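Local coordinates for protein ATP-dependent DNA helicase (Mycobacterium smegmatis, PDB 5V9X) that unwinds RNA:DNA hybrids in an ATP-dependent manner, tracking 3' to 5' along single-stranded DNA, at residues F685-F690 / L853-V858. Residues are numbered along the deposited sequence; the frame is centred on the assembly and turned at random.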
loop_
_atom_site.group_PDB
_atom_site.type_symbol
_atom_site.label_atom_id
_atom_site.label_comp_id
_atom_site.label_asym_id
_atom_site.label_seq_id
_atom_site.Cartn_x
_atom_site.Cartn_y
_atom_site.Cartn_z
ATOM N N PHE A 685 -27.506 9.516 4.733
ATOM C CA PHE A 685 -27.202 9.532 3.310
ATOM C C PHE A 685 -28.151 10.495 2.609
ATOM O O PHE A 685 -29.283 10.709 3.050
ATOM C CB PHE A 685 -27.343 8.138 2.688
ATOM C CG PHE A 685 -26.353 7.123 3.197
ATOM C CD1 PHE A 685 -25.275 7.501 3.981
ATOM C CD2 PHE A 685 -26.500 5.782 2.873
ATOM C CE1 PHE A 685 -24.373 6.557 4.440
ATOM C CE2 PHE A 685 -25.601 4.838 3.326
ATOM C CZ PHE A 685 -24.536 5.224 4.110
ATOM N N VAL A 686 -27.686 11.074 1.507
ATOM C CA VAL A 686 -28.488 11.999 0.713
ATOM C C VAL A 686 -28.582 11.461 -0.707
ATOM O O VAL A 686 -27.556 11.224 -1.357
ATOM C CB VAL A 686 -27.906 13.419 0.718
ATOM C CG1 VAL A 686 -28.666 14.297 -0.268
ATOM C CG2 VAL A 686 -27.969 14.011 2.116
ATOM N N VAL A 687 -29.807 11.278 -1.187
ATOM C CA VAL A 687 -30.064 10.911 -2.572
ATOM C C VAL A 687 -30.478 12.179 -3.308
ATOM O O VAL A 687 -31.529 12.764 -3.020
ATOM C CB VAL A 687 -31.133 9.816 -2.679
ATOM C CG1 VAL A 687 -31.503 9.583 -4.129
ATOM C CG2 VAL A 687 -30.622 8.531 -2.042
ATOM N N GLU A 688 -29.649 12.609 -4.253
ATOM C CA GLU A 688 -29.837 13.864 -4.965
ATOM C C GLU A 688 -30.199 13.572 -6.412
ATOM O O GLU A 688 -29.569 12.726 -7.054
ATOM C CB GLU A 688 -28.573 14.722 -4.892
ATOM C CG GLU A 688 -28.629 15.988 -5.718
ATOM C CD GLU A 688 -27.432 16.879 -5.481
ATOM O OE1 GLU A 688 -26.596 16.537 -4.618
ATOM O OE2 GLU A 688 -27.326 17.923 -6.156
ATOM N N ARG A 689 -31.208 14.272 -6.921
ATOM C CA ARG A 689 -31.695 14.056 -8.274
ATOM C C ARG A 689 -31.781 15.380 -9.019
ATOM O O ARG A 689 -32.174 16.403 -8.450
ATOM C CB ARG A 689 -33.066 13.370 -8.267
ATOM C CG ARG A 689 -33.579 13.001 -9.648
ATOM C CD ARG A 689 -34.928 12.296 -9.594
ATOM N NE ARG A 689 -35.921 13.053 -8.835
ATOM C CZ ARG A 689 -36.283 12.765 -7.588
ATOM N NH1 ARG A 689 -35.735 11.733 -6.961
ATOM N NH2 ARG A 689 -37.192 13.505 -6.969
ATOM N N PHE A 690 -31.403 15.349 -10.293
ATOM C CA PHE A 690 -31.536 16.492 -11.183
ATOM C C PHE A 690 -31.582 15.966 -12.610
ATOM O O PHE A 690 -31.267 14.802 -12.871
ATOM C CB PHE A 690 -30.393 17.498 -10.992
ATOM C CG PHE A 690 -29.019 16.905 -11.163
ATOM C CD1 PHE A 690 -28.328 16.400 -10.073
ATOM C CD2 PHE A 690 -28.415 16.862 -12.410
ATOM C CE1 PHE A 690 -27.063 15.857 -10.223
ATOM C CE2 PHE A 690 -27.152 16.319 -12.566
ATOM C CZ PHE A 690 -26.476 15.817 -11.472
ATOM N N LEU A 853 -29.743 4.717 10.246
ATOM C CA LEU A 853 -29.063 5.466 9.195
ATOM C C LEU A 853 -30.144 6.133 8.353
ATOM O O LEU A 853 -30.868 5.456 7.614
ATOM C CB LEU A 853 -28.174 4.554 8.347
ATOM C CG LEU A 853 -26.914 5.158 7.711
ATOM C CD1 LEU A 853 -26.049 4.059 7.117
ATOM C CD2 LEU A 853 -27.251 6.195 6.649
ATOM N N ARG A 854 -30.261 7.451 8.480
ATOM C CA ARG A 854 -31.278 8.197 7.758
ATOM C C ARG A 854 -30.960 8.236 6.264
ATOM O O ARG A 854 -29.815 8.056 5.839
ATOM C CB ARG A 854 -31.379 9.623 8.305
ATOM C CG ARG A 854 -32.753 10.265 8.172
ATOM C CD ARG A 854 -32.654 11.787 8.137
ATOM N NE ARG A 854 -31.699 12.314 9.109
ATOM C CZ ARG A 854 -31.421 13.605 9.257
ATOM N NH1 ARG A 854 -32.027 14.507 8.498
ATOM N NH2 ARG A 854 -30.537 13.998 10.166
ATOM N N ILE A 855 -31.998 8.469 5.466
ATOM C CA ILE A 855 -31.863 8.694 4.030
ATOM C C ILE A 855 -32.798 9.830 3.646
ATOM O O ILE A 855 -33.940 9.893 4.111
ATOM C CB ILE A 855 -32.168 7.422 3.212
ATOM C CG1 ILE A 855 -31.081 6.373 3.438
ATOM C CG2 ILE A 855 -32.277 7.744 1.726
ATOM C CD1 ILE A 855 -31.277 5.121 2.637
ATOM N N VAL A 856 -32.307 10.738 2.807
ATOM C CA VAL A 856 -33.043 11.935 2.419
ATOM C C VAL A 856 -33.072 12.020 0.900
ATOM O O VAL A 856 -32.023 11.940 0.250
ATOM C CB VAL A 856 -32.414 13.205 3.022
ATOM C CG1 VAL A 856 -33.158 14.445 2.555
ATOM C CG2 VAL A 856 -32.401 13.125 4.545
ATOM N N GLU A 857 -34.270 12.173 0.337
ATOM C CA GLU A 857 -34.427 12.457 -1.083
ATOM C C GLU A 857 -34.541 13.961 -1.281
ATOM O O GLU A 857 -35.294 14.632 -0.567
ATOM C CB GLU A 857 -35.666 11.770 -1.658
ATOM C CG GLU A 857 -35.797 10.303 -1.326
ATOM C CD GLU A 857 -36.862 9.614 -2.161
ATOM O OE1 GLU A 857 -37.076 10.036 -3.318
ATOM O OE2 GLU A 857 -37.489 8.655 -1.661
ATOM N N VAL A 858 -33.799 14.486 -2.249
ATOM C CA VAL A 858 -33.860 15.900 -2.594
ATOM C C VAL A 858 -33.668 16.037 -4.097
ATOM O O VAL A 858 -32.882 15.304 -4.706
ATOM C CB VAL A 858 -32.812 16.725 -1.812
ATOM C CG1 VAL A 858 -31.396 16.273 -2.148
ATOM C CG2 VAL A 858 -32.989 18.216 -2.076
#
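Phe685 to Arg689 pair with Arg854 to Val858 as parallel beta strands, joining the edge strand 854-859 to strand 684-691 of a mixed five-stranded sheet in the C-terminal region of the helicase. The segment axes diverge by only 18°. Five backbone hydrogen bonds form the usual parallel ladder: Phe685, Val687 and Arg689 give their N-H groups to the carbonyls of Arg854, Val856 and Val858, while Val856 and Val858 return theirs to Phe685 and Val687. The ladder sets Phe685 beside Ile855, Val686 beside Val856, Val687 beside Glu857 and Glu688 beside Val858.

Just ahead of the edge strand, Leu853 lays CD2 over the centre of the Phe685 ring, 3.5 Å from its centroid, a CH-pi contact. Its other methyl, CD1, reaches the far end of the ring, 3.6 Å from Phe685 CZ. The Phe685 torsion (chi1 -65°) sets CG beside the backbone N, on the side from which Leu853 comes, and a ring face meets the leucine methyls. On the same face of the sheet, Val687 CG2 and Ile855 CG2 meet more loosely at 4.2 Å. Here too Glu857 OE1 lies at the edge of the Arg689 guanidinium, 4.2 Å from NH1, too far for a salt bridge.

The opposite face carries Val686, whose CG1 lies 3.9 Å from Val858 CG1. Glu688, also here, hydrogen-bonds through OE1 to Ser864 OG and OE2 to Thr860 OG1, tying it to the chain just beyond strand 854-859.

The result is a mixed sheet in the DEAD/H associated region: strand 684-691 pairs antiparallel with 697-702, its parallel edge neighbour arrives over 160 residues later, and helices 838-849 and 661-676 pack on the two faces.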